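Local coordinates for ALKF (Bacillus cereus, PDB 3ZBO), which is of uncertain function but has affinity for branched DNA structures such as Holliday junctions and is related to the HEAT-like repeat DNA glycosylases AlkC and AlkD, at residues M158-K163 / V196-E201. Sequence-based numbering, arbitrary orientation.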
# COMPACT_ATOMS: atom_id res chain seq x y z
N MET A 158 13.32 12.92 0.71
CA MET A 158 12.86 11.60 0.33
C MET A 158 13.05 11.32 -1.15
O MET A 158 13.47 10.18 -1.53
CB MET A 158 11.39 11.42 0.74
CG MET A 158 11.24 11.34 2.27
SD MET A 158 9.56 11.40 2.78
CE MET A 158 9.01 9.74 2.36
N LEU A 159 12.79 12.30 -2.02
CA LEU A 159 13.04 12.06 -3.45
C LEU A 159 14.53 11.77 -3.71
O LEU A 159 14.89 10.94 -4.55
CB LEU A 159 12.67 13.30 -4.29
CG LEU A 159 11.17 13.54 -4.41
CD1 LEU A 159 10.89 14.93 -5.06
CD2 LEU A 159 10.54 12.47 -5.27
N GLU A 160 15.40 12.56 -3.00
CA GLU A 160 16.84 12.32 -3.16
C GLU A 160 17.28 10.95 -2.67
O GLU A 160 18.09 10.30 -3.33
CB GLU A 160 17.62 13.39 -2.41
CG GLU A 160 17.59 14.74 -3.04
CD GLU A 160 18.21 14.80 -4.41
OE1 GLU A 160 19.24 14.13 -4.66
OE2 GLU A 160 17.71 15.52 -5.30
N MET A 161 16.63 10.46 -1.60
CA MET A 161 16.91 9.14 -1.10
C MET A 161 16.49 8.08 -2.13
O MET A 161 17.22 7.13 -2.40
CB MET A 161 16.23 8.94 0.23
CG MET A 161 16.49 7.60 0.81
SD MET A 161 18.20 7.36 1.27
CE MET A 161 18.51 8.86 2.20
N VAL A 162 15.34 8.28 -2.75
CA VAL A 162 14.96 7.35 -3.79
C VAL A 162 15.97 7.41 -4.96
O VAL A 162 16.48 6.36 -5.40
CB VAL A 162 13.54 7.68 -4.35
CG1 VAL A 162 13.25 6.80 -5.62
CG2 VAL A 162 12.50 7.45 -3.30
N LYS A 163 16.35 8.59 -5.46
CA LYS A 163 17.36 8.72 -6.52
C LYS A 163 18.66 7.96 -6.15
O LYS A 163 19.21 7.22 -6.99
CB LYS A 163 17.71 10.20 -6.75
CG LYS A 163 18.76 10.45 -7.87
CD LYS A 163 19.09 11.95 -7.91
CE LYS A 163 20.20 12.23 -6.95
NZ LYS A 163 20.99 13.44 -7.39
N VAL A 196 9.88 14.83 -11.60
CA VAL A 196 10.05 14.49 -13.05
C VAL A 196 11.53 14.30 -13.33
O VAL A 196 11.91 13.33 -14.01
CB VAL A 196 9.38 15.56 -13.98
CG1 VAL A 196 9.80 15.40 -15.41
CG2 VAL A 196 7.86 15.49 -13.80
N GLU A 197 12.38 15.22 -12.80
CA GLU A 197 13.79 15.11 -13.11
C GLU A 197 14.39 13.88 -12.41
O GLU A 197 15.17 13.15 -13.03
CB GLU A 197 14.43 16.42 -12.61
CG GLU A 197 15.96 16.40 -12.77
CD GLU A 197 16.42 16.10 -14.20
OE1 GLU A 197 15.77 16.60 -15.17
OE2 GLU A 197 17.44 15.35 -14.36
N ILE A 198 13.94 13.61 -11.17
CA ILE A 198 14.44 12.40 -10.50
C ILE A 198 14.05 11.17 -11.26
O ILE A 198 14.84 10.20 -11.39
CB ILE A 198 14.09 12.40 -9.06
CG1 ILE A 198 15.05 13.46 -8.49
CG2 ILE A 198 14.47 11.08 -8.38
CD1 ILE A 198 14.94 13.74 -7.18
N ALA A 199 12.81 11.15 -11.72
CA ALA A 199 12.37 9.96 -12.53
C ALA A 199 13.24 9.75 -13.74
O ALA A 199 13.59 8.60 -14.03
CB ALA A 199 10.89 10.05 -12.91
N LYS A 200 13.60 10.83 -14.45
CA LYS A 200 14.50 10.70 -15.58
C LYS A 200 15.86 10.17 -15.15
O LYS A 200 16.42 9.28 -15.86
CB LYS A 200 14.65 12.09 -16.18
CG LYS A 200 15.52 12.06 -17.42
CD LYS A 200 15.60 13.46 -18.04
CE LYS A 200 16.22 13.42 -19.44
NZ LYS A 200 16.69 14.82 -19.70
N GLU A 201 16.37 10.65 -14.02
CA GLU A 201 17.69 10.18 -13.50
C GLU A 201 17.64 8.70 -13.13
O GLU A 201 18.61 7.97 -13.41
CB GLU A 201 18.18 11.02 -12.32
CG GLU A 201 18.51 12.39 -12.82
CD GLU A 201 19.15 13.32 -11.84
OE1 GLU A 201 20.02 12.87 -11.10
OE2 GLU A 201 18.83 14.53 -11.90
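Ile198 packing against Leu159 and Lys163 joins two near-parallel helices of the HEAT-like helical solenoid expected from the protein's relationship to the AlkD-like DNA glycosylases. Helices 152-165 and 192-202 run side by side here, their local axes 10.0 Å apart and inclined by 9°, and helix 171-187, which lies between them in sequence, supplies Phe180 and Leu181 against Leu159. The contact illustrates how such a layer can be built from a small apolar contact at Ile198 with a salt-bridge network, Glu160-Lys163-Glu201, along its edge. Ile198, the residue most deeply engaged, spreads its two branches along helix 152-165. On the longer branch, Ile198 CD1 reaches Leu159 CB at 3.7 Å. The shorter branch, Ile198 CG2, lies against Lys163 CB, also at 3.7 Å, so that residues one helical turn apart hold the isoleucine between them. Glu160 crosses it at about a right angle: its CB points away from helix 192-202, but a bend at chi2 (-62°) swings the carboxylate back until Glu160 OE2 stands 3.8 Å from Ile198 CD1.

Beside this apolar centre, Lys163 links acids from both helices. Its amine, Lys163 NZ, forms a salt bridge with Glu160 OE1 at 3.3 Å, one turn back on its own helix, and a long one with Glu201 OE1 at 3.9 Å. Glu160 is shared in turn, since OE2 also pairs with Lys194, nearer the start of helix 192-202; that second lysine probably steadies the negative charge and ties the carboxylate to the facing helix. The lysine meets Glu201 through its aliphatic chain as well: extended through chi2 (-176°), it brings Lys163 CD to 3.4 Å from Glu201 OE1, nearer that oxygen than NZ itself.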